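Local structure of protein YPL144W (Saccharomyces cerevisiae, 2Z5B) at residues Y64-M69 and N112-V117; D94-M99 and P123-S128; L59-Y64 and L89-D94. The protein assists assembly of the 20S proteasome by promoting formation of its alpha ring, working as a heterodimer with IRC25, and is also involved in maintaining telomere length. One frame throughout, in Å; residues are numbered along the deposited sequence.

Contact 1: residues Y64-M69 and N112-V117; sequences YAIPLM and NRPCYV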
ATOM      1  N   TYR A  64       5.589   5.291   7.054  1.00 27.94           N
ATOM      2  CA  TYR A  64       6.804   4.957   6.327  1.00 28.19           C
ATOM      3  C   TYR A  64       8.058   5.272   7.139  1.00 29.08           C
ATOM      4  O   TYR A  64       8.123   6.334   7.757  1.00 28.11           O
ATOM      5  CB  TYR A  64       6.835   5.776   5.031  1.00 29.41           C
ATOM      6  CG  TYR A  64       8.074   5.581   4.183  1.00 29.43           C
ATOM      7  CD1 TYR A  64       8.320   4.369   3.554  1.00 29.11           C
ATOM      8  CD2 TYR A  64       8.987   6.629   3.977  1.00 30.18           C
ATOM      9  CE1 TYR A  64       9.445   4.174   2.768  1.00 30.05           C
ATOM     10  CE2 TYR A  64      10.131   6.430   3.180  1.00 30.61           C
ATOM     11  CZ  TYR A  64      10.326   5.203   2.567  1.00 30.72           C
ATOM     12  OH  TYR A  64      11.439   4.967   1.788  1.00 31.78           O
ATOM     13  N   ALA A  65       9.052   4.371   7.117  1.00 29.21           N
ATOM     14  CA  ALA A  65      10.389   4.664   7.659  1.00 30.77           C
ATOM     15  C   ALA A  65      11.505   4.086   6.799  1.00 31.85           C
ATOM     16  O   ALA A  65      11.305   3.110   6.078  1.00 31.61           O
ATOM     17  CB  ALA A  65      10.527   4.171   9.088  1.00 29.92           C
ATOM     18  N   ILE A  66      12.685   4.693   6.888  1.00 32.93           N
ATOM     19  CA  ILE A  66      13.837   4.296   6.103  1.00 34.70           C
ATOM     20  C   ILE A  66      15.103   4.745   6.865  1.00 36.94           C
ATOM     21  O   ILE A  66      15.081   5.794   7.523  1.00 35.91           O
ATOM     22  CB  ILE A  66      13.749   4.903   4.640  1.00 34.61           C
ATOM     23  CG1 ILE A  66      14.912   4.424   3.748  1.00 35.39           C
ATOM     24  CG2 ILE A  66      13.634   6.435   4.670  1.00 34.18           C
ATOM     25  CD1 ILE A  66      14.753   4.748   2.262  1.00 35.22           C
ATOM     26  N   PRO A  67      16.186   3.935   6.822  1.00 39.39           N
ATOM     27  CA  PRO A  67      17.443   4.392   7.417  1.00 41.36           C
ATOM     28  C   PRO A  67      17.904   5.661   6.704  1.00 43.44           C
ATOM     29  O   PRO A  67      17.851   5.720   5.477  1.00 43.26           O
ATOM     30  CB  PRO A  67      18.407   3.233   7.147  1.00 41.52           C
ATOM     31  CG  PRO A  67      17.518   2.028   6.897  1.00 40.36           C
ATOM     32  CD  PRO A  67      16.313   2.591   6.224  1.00 39.84           C
ATOM     33  N   LEU A  68      18.315   6.675   7.467  1.00 46.64           N
ATOM     34  CA  LEU A  68      18.736   7.953   6.874  1.00 49.18           C
ATOM     35  C   LEU A  68      20.105   7.844   6.186  1.00 51.33           C
ATOM     36  O   LEU A  68      20.300   8.404   5.111  1.00 52.14           O
ATOM     37  CB  LEU A  68      18.733   9.078   7.925  1.00 49.12           C
ATOM     38  CG  LEU A  68      18.778  10.599   7.625  1.00 48.28           C
ATOM     39  CD1 LEU A  68      19.944  11.046   6.736  1.00 50.45           C
ATOM     40  CD2 LEU A  68      17.474  11.150   7.059  1.00 49.53           C
ATOM     41  N   MET A  69      21.035   7.105   6.787  1.00 53.92           N
ATOM     42  CA  MET A  69      22.437   7.096   6.332  1.00 56.85           C
ATOM     43  C   MET A  69      22.893   5.798   5.649  1.00 57.68           C
ATOM     44  O   MET A  69      22.104   5.121   4.989  1.00 58.23           O
ATOM     45  CB  MET A  69      23.378   7.458   7.493  1.00 56.52           C
ATOM     46  CG  MET A  69      23.221   8.894   8.002  1.00 57.74           C
ATOM     47  SD  MET A  69      23.796   9.139   9.701  1.00 59.42           S
ATOM     48  CE  MET A  69      23.113   7.681  10.510  1.00 59.14           C
ATOM     49  N   ASN A 112      17.349  -2.829   8.699  1.00 38.50           N
ATOM     50  CA  ASN A 112      18.118  -1.893   7.892  1.00 38.85           C
ATOM     51  C   ASN A 112      17.570  -1.773   6.468  1.00 38.16           C
ATOM     52  O   ASN A 112      18.313  -1.870   5.491  1.00 38.22           O
ATOM     53  CB  ASN A 112      19.613  -2.259   7.922  1.00 39.33           C
ATOM     54  CG  ASN A 112      20.511  -1.178   7.311  1.00 41.46           C
ATOM     55  OD1 ASN A 112      21.646  -1.454   6.920  1.00 44.02           O
ATOM     56  ND2 ASN A 112      20.011   0.043   7.233  1.00 40.94           N
ATOM     57  N   ARG A 113      16.257  -1.568   6.369  1.00 36.66           N
ATOM     58  CA  ARG A 113      15.598  -1.378   5.078  1.00 35.76           C
ATOM     59  C   ARG A 113      14.364  -0.492   5.229  1.00 33.81           C
ATOM     60  O   ARG A 113      13.877  -0.313   6.342  1.00 33.87           O
ATOM     61  CB  ARG A 113      15.202  -2.732   4.491  1.00 36.17           C
ATOM     62  CG  ARG A 113      14.192  -3.510   5.309  1.00 39.03           C
ATOM     63  CD  ARG A 113      14.266  -4.971   4.955  1.00 42.45           C
ATOM     64  NE  ARG A 113      14.485  -5.109   3.530  1.00 44.84           N
ATOM     65  CZ  ARG A 113      15.485  -5.792   2.982  1.00 44.88           C
ATOM     66  NH1 ARG A 113      15.592  -5.826   1.665  1.00 43.45           N
ATOM     67  NH2 ARG A 113      16.345  -6.459   3.735  1.00 44.57           N
ATOM     68  N   PRO A 114      13.849   0.057   4.112  1.00 32.43           N
ATOM     69  CA  PRO A 114      12.651   0.869   4.268  1.00 30.87           C
ATOM     70  C   PRO A 114      11.479  -0.039   4.676  1.00 29.83           C
ATOM     71  O   PRO A 114      11.534  -1.256   4.435  1.00 27.94           O
ATOM     72  CB  PRO A 114      12.432   1.475   2.877  1.00 31.18           C
ATOM     73  CG  PRO A 114      13.702   1.166   2.082  1.00 32.30           C
ATOM     74  CD  PRO A 114      14.278  -0.054   2.703  1.00 31.96           C
ATOM     75  N   CYS A 115      10.474   0.554   5.324  1.00 28.27           N
ATOM     76  CA  CYS A 115       9.315  -0.177   5.833  1.00 27.88           C
ATOM     77  C   CYS A 115       8.073   0.685   5.691  1.00 26.31           C
ATOM     78  O   CYS A 115       8.105   1.878   6.019  1.00 25.72           O
ATOM     79  CB  CYS A 115       9.496  -0.527   7.333  1.00 27.47           C
ATOM     80  SG  CYS A 115       8.187  -1.601   8.020  1.00 31.72           S
ATOM     81  N   TYR A 116       6.995   0.064   5.214  1.00 25.15           N
ATOM     82  CA  TYR A 116       5.685   0.657   5.151  1.00 25.33           C
ATOM     83  C   TYR A 116       4.828  -0.153   6.113  1.00 25.55           C
ATOM     84  O   TYR A 116       4.797  -1.386   6.037  1.00 25.12           O
ATOM     85  CB  TYR A 116       5.088   0.541   3.747  1.00 25.69           C
ATOM     86  CG  TYR A 116       5.809   1.334   2.683  1.00 26.86           C
ATOM     87  CD1 TYR A 116       7.004   0.870   2.122  1.00 27.76           C
ATOM     88  CD2 TYR A 116       5.277   2.534   2.211  1.00 27.43           C
ATOM     89  CE1 TYR A 116       7.656   1.587   1.133  1.00 28.02           C
ATOM     90  CE2 TYR A 116       5.920   3.251   1.207  1.00 29.02           C
ATOM     91  CZ  TYR A 116       7.109   2.768   0.689  1.00 28.21           C
ATOM     92  OH  TYR A 116       7.770   3.467  -0.282  1.00 29.30           O
ATOM     93  N   VAL A 117       4.129   0.532   7.013  1.00 24.26           N
ATOM     94  CA  VAL A 117       3.264  -0.175   7.960  1.00 24.95           C
ATOM     95  C   VAL A 117       1.832   0.341   7.892  1.00 23.99           C
ATOM     96  O   VAL A 117       1.589   1.535   7.957  1.00 24.49           O
ATOM     97  CB  VAL A 117       3.792  -0.040   9.415  1.00 24.20           C
ATOM     98  CG1 VAL A 117       2.753  -0.450  10.420  1.00 26.44           C
ATOM     99  CG2 VAL A 117       5.006  -0.906   9.607  1.00 26.21           C
TER

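Contact 2: residues D94-M99 and P123-S128; sequences DRIRDM and PSEDPS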
ATOM      1  N   ASP A  94      -3.731   9.233  18.658  1.00 35.17           N
ATOM      2  CA  ASP A  94      -2.340   8.980  19.103  1.00 35.35           C
ATOM      3  C   ASP A  94      -2.043   7.505  19.362  1.00 34.59           C
ATOM      4  O   ASP A  94      -0.922   7.060  19.154  1.00 34.21           O
ATOM      5  CB  ASP A  94      -2.012   9.727  20.413  1.00 35.99           C
ATOM      6  CG  ASP A  94      -2.126  11.238  20.299  1.00 39.06           C
ATOM      7  OD1 ASP A  94      -2.342  11.780  19.190  1.00 41.32           O
ATOM      8  OD2 ASP A  94      -1.985  11.899  21.358  1.00 41.65           O
ATOM      9  N   ARG A  95      -3.038   6.770  19.867  1.00 34.35           N
ATOM     10  CA  ARG A  95      -2.879   5.351  20.228  1.00 33.96           C
ATOM     11  C   ARG A  95      -2.581   4.493  18.992  1.00 33.28           C
ATOM     12  O   ARG A  95      -1.754   3.580  19.040  1.00 32.77           O
ATOM     13  CB  ARG A  95      -4.145   4.823  20.918  1.00 34.76           C
ATOM     14  CG  ARG A  95      -4.503   5.536  22.245  1.00 35.53           C
ATOM     15  CD  ARG A  95      -5.885   5.114  22.746  1.00 34.79           C
ATOM     16  NE  ARG A  95      -6.942   5.640  21.886  1.00 37.94           N
ATOM     17  CZ  ARG A  95      -8.249   5.467  22.080  1.00 41.13           C
ATOM     18  NH1 ARG A  95      -8.698   4.773  23.118  1.00 40.09           N
ATOM     19  NH2 ARG A  95      -9.110   5.991  21.221  1.00 42.22           N
ATOM     20  N   ILE A  96      -3.276   4.791  17.899  1.00 32.29           N
ATOM     21  CA  ILE A  96      -3.006   4.158  16.598  1.00 31.73           C
ATOM     22  C   ILE A  96      -1.698   4.679  15.995  1.00 31.27           C
ATOM     23  O   ILE A  96      -0.854   3.877  15.615  1.00 30.22           O
ATOM     24  CB  ILE A  96      -4.190   4.339  15.620  1.00 32.10           C
ATOM     25  CG1 ILE A  96      -5.444   3.665  16.200  1.00 31.46           C
ATOM     26  CG2 ILE A  96      -3.845   3.756  14.234  1.00 32.47           C
ATOM     27  CD1 ILE A  96      -6.745   4.049  15.524  1.00 33.25           C
ATOM     28  N   ARG A  97      -1.525   6.010  15.933  1.00 31.27           N
ATOM     29  CA  ARG A  97      -0.292   6.617  15.383  1.00 32.26           C
ATOM     30  C   ARG A  97       0.994   6.136  16.042  1.00 31.82           C
ATOM     31  O   ARG A  97       1.991   5.833  15.342  1.00 31.51           O
ATOM     32  CB  ARG A  97      -0.336   8.155  15.433  1.00 32.51           C
ATOM     33  CG  ARG A  97       0.542   8.836  14.366  1.00 32.97           C
ATOM     34  CD  ARG A  97       0.654  10.351  14.567  1.00 33.80           C
ATOM     35  NE  ARG A  97      -0.663  10.949  14.791  1.00 36.32           N
ATOM     36  CZ  ARG A  97      -1.118  11.367  15.968  1.00 38.46           C
ATOM     37  NH1 ARG A  97      -0.367  11.275  17.067  1.00 38.55           N
ATOM     38  NH2 ARG A  97      -2.338  11.867  16.041  1.00 38.86           N
ATOM     39  N   ASP A  98       0.990   6.093  17.379  1.00 31.84           N
ATOM     40  CA  ASP A  98       2.135   5.567  18.154  1.00 31.66           C
ATOM     41  C   ASP A  98       2.519   4.183  17.669  1.00 30.34           C
ATOM     42  O   ASP A  98       3.690   3.905  17.421  1.00 29.47           O
ATOM     43  CB  ASP A  98       1.835   5.509  19.666  1.00 31.15           C
ATOM     44  CG  ASP A  98       1.891   6.880  20.332  1.00 35.88           C
ATOM     45  OD1 ASP A  98       2.199   7.888  19.634  1.00 36.09           O
ATOM     46  OD2 ASP A  98       1.601   6.943  21.551  1.00 37.45           O
ATOM     47  N   MET A  99       1.522   3.309  17.538  1.00 29.96           N
ATOM     48  CA  MET A  99       1.782   1.927  17.154  1.00 29.61           C
ATOM     49  C   MET A  99       2.406   1.821  15.763  1.00 29.67           C
ATOM     50  O   MET A  99       3.397   1.108  15.589  1.00 29.59           O
ATOM     51  CB  MET A  99       0.500   1.092  17.204  1.00 29.57           C
ATOM     52  CG  MET A  99       0.676  -0.319  16.667  1.00 30.82           C
ATOM     53  SD  MET A  99       1.939  -1.240  17.573  1.00 35.80           S
ATOM     54  CE  MET A  99       0.948  -1.587  19.007  1.00 32.76           C
ATOM     55  N   PRO A 123     -13.788  -3.224  12.844  1.00 30.33           N
ATOM     56  CA  PRO A 123     -14.912  -2.346  13.143  1.00 31.16           C
ATOM     57  C   PRO A 123     -15.088  -2.178  14.657  1.00 31.86           C
ATOM     58  O   PRO A 123     -15.439  -1.086  15.099  1.00 32.62           O
ATOM     59  CB  PRO A 123     -16.095  -3.103  12.540  1.00 31.80           C
ATOM     60  CG  PRO A 123     -15.482  -3.803  11.364  1.00 31.42           C
ATOM     61  CD  PRO A 123     -14.153  -4.267  11.865  1.00 29.74           C
ATOM     62  N   SER A 124     -14.767  -3.227  15.425  1.00 32.25           N
ATOM     63  CA  SER A 124     -15.016  -3.293  16.878  1.00 33.55           C
ATOM     64  C   SER A 124     -13.875  -2.784  17.761  1.00 33.83           C
ATOM     65  O   SER A 124     -14.004  -2.721  18.992  1.00 34.13           O
ATOM     66  CB  SER A 124     -15.304  -4.740  17.273  1.00 33.38           C
ATOM     67  OG  SER A 124     -14.142  -5.517  17.052  1.00 35.55           O
ATOM     68  N   GLU A 125     -12.763  -2.427  17.127  1.00 32.83           N
ATOM     69  CA  GLU A 125     -11.559  -2.039  17.848  1.00 31.85           C
ATOM     70  C   GLU A 125     -11.756  -0.964  18.904  1.00 31.07           C
ATOM     71  O   GLU A 125     -12.314   0.105  18.642  1.00 30.48           O
ATOM     72  CB  GLU A 125     -10.515  -1.548  16.855  1.00 31.33           C
ATOM     73  CG  GLU A 125      -9.182  -1.271  17.460  1.00 30.86           C
ATOM     74  CD  GLU A 125      -8.237  -0.814  16.402  1.00 30.57           C
ATOM     75  OE1 GLU A 125      -8.316   0.373  16.021  1.00 27.72           O
ATOM     76  OE2 GLU A 125      -7.466  -1.665  15.918  1.00 30.32           O
ATOM     77  N   ASP A 126     -11.246  -1.259  20.092  1.00 30.55           N
ATOM     78  CA  ASP A 126     -10.998  -0.259  21.110  1.00 31.08           C
ATOM     79  C   ASP A 126      -9.471  -0.014  21.099  1.00 31.10           C
ATOM     80  O   ASP A 126      -8.713  -0.862  21.560  1.00 32.01           O
ATOM     81  CB  ASP A 126     -11.468  -0.808  22.466  1.00 29.99           C
ATOM     82  CG  ASP A 126     -11.079   0.067  23.637  1.00 30.14           C
ATOM     83  OD1 ASP A 126     -10.595   1.203  23.427  1.00 29.52           O
ATOM     84  OD2 ASP A 126     -11.256  -0.406  24.788  1.00 30.62           O
ATOM     85  N   PRO A 127      -9.009   1.130  20.562  1.00 31.87           N
ATOM     86  CA  PRO A 127      -7.550   1.336  20.526  1.00 32.49           C
ATOM     87  C   PRO A 127      -6.798   1.352  21.882  1.00 33.71           C
ATOM     88  O   PRO A 127      -5.567   1.306  21.880  1.00 32.90           O
ATOM     89  CB  PRO A 127      -7.391   2.675  19.799  1.00 32.55           C
ATOM     90  CG  PRO A 127      -8.649   2.862  19.040  1.00 32.22           C
ATOM     91  CD  PRO A 127      -9.723   2.256  19.943  1.00 31.70           C
ATOM     92  N   SER A 128      -7.504   1.400  23.017  1.00 34.99           N
ATOM     93  CA  SER A 128      -6.841   1.162  24.321  1.00 37.06           C
ATOM     94  C   SER A 128      -6.111  -0.181  24.386  1.00 38.01           C
ATOM     95  O   SER A 128      -5.136  -0.326  25.142  1.00 38.51           O
ATOM     96  CB  SER A 128      -7.811   1.302  25.508  1.00 37.15           C
ATOM     97  OG  SER A 128      -8.482   0.071  25.782  1.00 40.83           O
TER

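Contact 3: residues L59-Y64 and L89-D94; sequences LSCYYY and LDTKDD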
ATOM      1  N   LEU A  59      -8.311   1.067   7.176  1.00 30.34           N
ATOM      2  CA  LEU A  59      -6.893   1.417   7.132  1.00 29.60           C
ATOM      3  C   LEU A  59      -6.751   2.672   7.995  1.00 29.35           C
ATOM      4  O   LEU A  59      -7.121   3.757   7.565  1.00 29.36           O
ATOM      5  CB  LEU A  59      -6.431   1.675   5.693  1.00 29.45           C
ATOM      6  CG  LEU A  59      -4.911   1.746   5.450  1.00 30.46           C
ATOM      7  CD1 LEU A  59      -4.547   1.789   3.970  1.00 29.57           C
ATOM      8  CD2 LEU A  59      -4.282   2.914   6.152  1.00 32.20           C
ATOM      9  N   SER A  60      -6.262   2.513   9.221  1.00 28.14           N
ATOM     10  CA  SER A  60      -6.306   3.618  10.185  1.00 28.36           C
ATOM     11  C   SER A  60      -5.115   4.539  10.037  1.00 27.79           C
ATOM     12  O   SER A  60      -5.240   5.761  10.176  1.00 28.22           O
ATOM     13  CB  SER A  60      -6.401   3.089  11.621  1.00 27.96           C
ATOM     14  OG  SER A  60      -7.670   2.516  11.848  1.00 30.17           O
ATOM     15  N   CYS A  61      -3.967   3.951   9.744  1.00 27.21           N
ATOM     16  CA  CYS A  61      -2.732   4.721   9.585  1.00 27.06           C
ATOM     17  C   CYS A  61      -1.777   3.964   8.667  1.00 26.17           C
ATOM     18  O   CYS A  61      -1.739   2.746   8.722  1.00 26.30           O
ATOM     19  CB  CYS A  61      -2.092   4.933  10.964  1.00 26.46           C
ATOM     20  SG  CYS A  61      -0.617   5.980  10.953  1.00 28.64           S
ATOM     21  N   TYR A  62      -1.042   4.697   7.818  1.00 26.02           N
ATOM     22  CA  TYR A  62      -0.040   4.144   6.885  1.00 25.58           C
ATOM     23  C   TYR A  62       1.222   4.916   7.180  1.00 26.25           C
ATOM     24  O   TYR A  62       1.248   6.142   6.986  1.00 26.14           O
ATOM     25  CB  TYR A  62      -0.443   4.413   5.428  1.00 25.40           C
ATOM     26  CG  TYR A  62       0.305   3.622   4.363  1.00 25.49           C
ATOM     27  CD1 TYR A  62       0.812   2.330   4.622  1.00 24.03           C
ATOM     28  CD2 TYR A  62       0.463   4.138   3.079  1.00 23.62           C
ATOM     29  CE1 TYR A  62       1.466   1.613   3.626  1.00 24.45           C
ATOM     30  CE2 TYR A  62       1.116   3.419   2.084  1.00 25.80           C
ATOM     31  CZ  TYR A  62       1.597   2.151   2.357  1.00 24.27           C
ATOM     32  OH  TYR A  62       2.262   1.431   1.373  1.00 26.85           O
ATOM     33  N   TYR A  63       2.238   4.226   7.685  1.00 26.18           N
ATOM     34  CA  TYR A  63       3.457   4.879   8.161  1.00 27.64           C
ATOM     35  C   TYR A  63       4.666   4.384   7.392  1.00 27.52           C
ATOM     36  O   TYR A  63       4.767   3.198   7.140  1.00 27.88           O
ATOM     37  CB  TYR A  63       3.675   4.587   9.647  1.00 28.21           C
ATOM     38  CG  TYR A  63       4.284   5.768  10.376  1.00 29.89           C
ATOM     39  CD1 TYR A  63       5.663   5.983  10.385  1.00 31.54           C
ATOM     40  CD2 TYR A  63       3.476   6.670  11.045  1.00 28.82           C
ATOM     41  CE1 TYR A  63       6.210   7.105  11.046  1.00 31.58           C
ATOM     42  CE2 TYR A  63       4.008   7.761  11.719  1.00 31.57           C
ATOM     43  CZ  TYR A  63       5.369   7.975  11.707  1.00 32.02           C
ATOM     44  OH  TYR A  63       5.874   9.073  12.378  1.00 34.11           O
ATOM     45  N   TYR A  64       5.589   5.291   7.054  1.00 27.94           N
ATOM     46  CA  TYR A  64       6.804   4.957   6.327  1.00 28.19           C
ATOM     47  C   TYR A  64       8.058   5.272   7.139  1.00 29.08           C
ATOM     48  O   TYR A  64       8.123   6.334   7.757  1.00 28.11           O
ATOM     49  CB  TYR A  64       6.835   5.776   5.031  1.00 29.41           C
ATOM     50  CG  TYR A  64       8.074   5.581   4.183  1.00 29.43           C
ATOM     51  CD1 TYR A  64       8.320   4.369   3.554  1.00 29.11           C
ATOM     52  CD2 TYR A  64       8.987   6.629   3.977  1.00 30.18           C
ATOM     53  CE1 TYR A  64       9.445   4.174   2.768  1.00 30.05           C
ATOM     54  CE2 TYR A  64      10.131   6.430   3.180  1.00 30.61           C
ATOM     55  CZ  TYR A  64      10.326   5.203   2.567  1.00 30.72           C
ATOM     56  OH  TYR A  64      11.439   4.967   1.788  1.00 31.78           O
ATOM     57  N   LEU A  89      -0.456   8.128   5.608  1.00 32.30           N
ATOM     58  CA  LEU A  89      -1.845   8.452   5.885  1.00 33.32           C
ATOM     59  C   LEU A  89      -1.936   8.582   7.394  1.00 33.70           C
ATOM     60  O   LEU A  89      -1.844   7.583   8.107  1.00 33.29           O
ATOM     61  CB  LEU A  89      -2.802   7.355   5.383  1.00 33.34           C
ATOM     62  CG  LEU A  89      -4.305   7.638   5.596  1.00 34.50           C
ATOM     63  CD1 LEU A  89      -4.785   8.741   4.678  1.00 37.56           C
ATOM     64  CD2 LEU A  89      -5.146   6.402   5.386  1.00 33.56           C
ATOM     65  N   ASP A  90      -2.069   9.815   7.872  1.00 34.10           N
ATOM     66  CA  ASP A  90      -2.040  10.095   9.307  1.00 34.73           C
ATOM     67  C   ASP A  90      -3.372   9.755   9.971  1.00 34.70           C
ATOM     68  O   ASP A  90      -4.394   9.636   9.299  1.00 34.66           O
ATOM     69  CB  ASP A  90      -1.664  11.572   9.540  1.00 35.36           C
ATOM     70  CG  ASP A  90      -0.959  11.803  10.869  1.00 36.84           C
ATOM     71  OD1 ASP A  90      -0.851  10.849  11.674  1.00 36.97           O
ATOM     72  OD2 ASP A  90      -0.509  12.953  11.116  1.00 38.46           O
ATOM     73  N   THR A  91      -3.346   9.549  11.285  1.00 35.21           N
ATOM     74  CA  THR A  91      -4.566   9.424  12.093  1.00 35.47           C
ATOM     75  C   THR A  91      -4.525  10.456  13.217  1.00 36.34           C
ATOM     76  O   THR A  91      -3.450  10.816  13.685  1.00 36.11           O
ATOM     77  CB  THR A  91      -4.755   8.000  12.708  1.00 35.25           C
ATOM     78  OG1 THR A  91      -5.865   8.004  13.619  1.00 34.91           O
ATOM     79  CG2 THR A  91      -3.505   7.534  13.465  1.00 34.64           C
ATOM     80  N   LYS A  92      -5.694  10.905  13.665  1.00 37.33           N
ATOM     81  CA  LYS A  92      -5.761  11.835  14.786  1.00 38.26           C
ATOM     82  C   LYS A  92      -5.605  11.089  16.115  1.00 38.03           C
ATOM     83  O   LYS A  92      -5.246  11.689  17.138  1.00 38.18           O
ATOM     84  CB  LYS A  92      -7.072  12.633  14.743  1.00 39.43           C
ATOM     85  CG  LYS A  92      -7.064  13.785  13.721  1.00 41.13           C
ATOM     86  CD  LYS A  92      -8.478  14.119  13.226  1.00 42.95           C
ATOM     87  CE  LYS A  92      -8.485  15.211  12.137  1.00 43.24           C
ATOM     88  NZ  LYS A  92      -8.283  16.591  12.691  1.00 44.97           N
ATOM     89  N   ASP A  93      -5.857   9.776  16.092  1.00 36.91           N
ATOM     90  CA  ASP A  93      -5.737   8.943  17.288  1.00 35.96           C
ATOM     91  C   ASP A  93      -4.275   8.616  17.602  1.00 35.58           C
ATOM     92  O   ASP A  93      -3.647   7.819  16.893  1.00 34.58           O
ATOM     93  CB  ASP A  93      -6.552   7.662  17.097  1.00 35.86           C
ATOM     94  CG  ASP A  93      -6.778   6.912  18.391  1.00 36.34           C
ATOM     95  OD1 ASP A  93      -5.956   7.047  19.316  1.00 35.81           O
ATOM     96  OD2 ASP A  93      -7.782   6.176  18.476  1.00 35.34           O
ATOM     97  N   ASP A  94      -3.731   9.233  18.658  1.00 35.17           N
ATOM     98  CA  ASP A  94      -2.340   8.980  19.103  1.00 35.35           C
ATOM     99  C   ASP A  94      -2.043   7.505  19.362  1.00 34.59           C
ATOM    100  O   ASP A  94      -0.922   7.060  19.154  1.00 34.21           O
ATOM    101  CB  ASP A  94      -2.012   9.727  20.413  1.00 35.99           C
ATOM    102  CG  ASP A  94      -2.126  11.238  20.299  1.00 39.06           C
ATOM    103  OD1 ASP A  94      -2.342  11.780  19.190  1.00 41.32           O
ATOM    104  OD2 ASP A  94      -1.985  11.899  21.358  1.00 41.65           O
TER

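Contact 1: residues Y64-M69 and N112-V117
Asn112 lays its amide against the ring of Pro67, with ND2 3.2 Å from Pro67 CG, just where the chain leaves helix 94-111 and turns into the antiparallel pairing of strands 58-67 and 115-121, neighbours in the mixed sheet. The CB of Asn112 starts out away from the proline; CG anti to the backbone N (chi1 -169°) brings the amide back to it. Arg113 meets Pro67 through its backbone, while its guanidinium is turned to the carbonyl of Arg35. Pro114 has no N-H to give this strand and meets it by packing: its CG sits 3.7 Å from Ile66 CD1, its ring runs alongside Tyr64, and its CA makes a CA-H...O contact of 3.2 Å with Ala65 O. Cys115 then forms the hydrogen-bonded pair with Ala65, Cys115 N to Ala65 O at 2.8 Å and Ala65 N to Cys115 O at 2.9 Å. Tyr116 follows as the non-hydrogen-bonded partner of Tyr64. Leu101 of the neighbouring YLR021W chain packs on both tyrosines. Their planes are inclined at 48°, and Tyr64 CD1 stands over the centre of the Tyr116 ring, 3.4 Å above its plane.

Contact 2: residues D94-M99 and P123-S128
Asp126 OD1 takes the backbone N-H of Ser128 at 3.1 Å and also faces the charge of Arg95, whose NH1 lies 4.1 Å from that same OD1. The arginine interaction is one of charge alone, since the oxygen is well out of the guanidinium plane and no N-H points at it. The other oxygen, Asp126 OD2, accepts from Ser128 OG at 3.0 Å, so both ends of the carboxylate are used on one serine, each approached from above the carboxylate plane. This is an Asx turn with a capping bond: it brings the loop after strand 115-121 into helix 128-132, and its middle residue, Pro127, is what the first turn of helix 94-111 packs against. Arg95 does most of that packing. Its chain bends at chi3 (-70°) and lays the guanidinium over the proline, with Pro127 CB 3.6 Å above the guanidinium plane and over its centre. A salt bridge from Arg95 NH2 to Asp93, at the N-cap of the arginine's own helix, would help fix the rotation of the flat group. Deeper in, Ile96 CD1 reaches Pro127 CG at 4.2 Å and Glu125 OE1 at 4.0 Å. The Glu125 carboxylate is held by Ser121 OG at OE1 and by Trp119 NE1 at OE2, while Ile96 also packs on Ser60 and Cys61 of strand 58-67.

Contact 3: residues L59-Y64 and L89-D94
Leu89 and Tyr62 sit directly across from each other with their side chains on one face of the sheet, CB to CB 3.8 Å apart. They form an antiparallel hydrogen-bonded pair, which carries the pairing of strand 58-67 with strand 83-87, an edge strand within this chain, a little further before the chain turns off toward helix 94-111. Both backbone bonds are even, Tyr62 N to Leu89 O and Leu89 N to Tyr62 O at 3.0 Å each. Leu89 O also receives a CA-H...O contact from Cys61 CA, at 3.3 Å.

Beyond CB the two side chains part. The Tyr62 ring leads away from Leu89, and its hydroxyl hydrogen-bonds Ser144 of the YLR021W chain. Leu89 instead sends CD2 to Leu59 CD2 at 3.7 Å, the two leucines lying at a slant to one another. This face belongs to the heterodimer interface, for Leu59 packs on Thr37 and Leu89 on Glu53 of that neighbouring chain.

Cys61 and Thr91 meet beneath helix 94-111, with Cys61 CB 3.9 Å from Thr91 CG2; the cysteine also touches Ala100 of the helix. Thr91 points its CB at the strand, and that atom comes to 3.4 Å from Ser60 O. The branches of the threonine divide the work. The methyl CG2 lies between the backbone N and the carbonyl carbon, facing the cysteine, while OG1 is anti to the backbone N (chi1 172°) and turned along its own loop. There it builds an ST turn just ahead of the helix, whose N-cap is Asp93: Thr91 OG1 accepts the backbone N-H of Asp93 at 3.0 Å, with an N-H...O angle of 153°.

From the N terminus the chain first lays down strands 6-13, 24-31 and 41-47; the next, strand 58-67, serves two contacts: 59-64 enters contact 3 and 64-69 contact 1, with Tyr64 common to both. After strand 83-87 comes a loop, where segment 89-94 closes contact 3. Contact 2 opens at Asp94, shared with contact 3, as helix 94-111 begins. Segment 112-117 then closes contact 1 and 123-128 closes contact 2. Contacts 3 and 2 are thus in series, and contact 1 crosses both. Contact 1 joins neighbouring strands, contact 3 ties the sheet to the approach to the helix, and contact 2 fastens the helix start to the loop before helix 128-132. Arg97 bridges contacts 2 and 3 through Asp90.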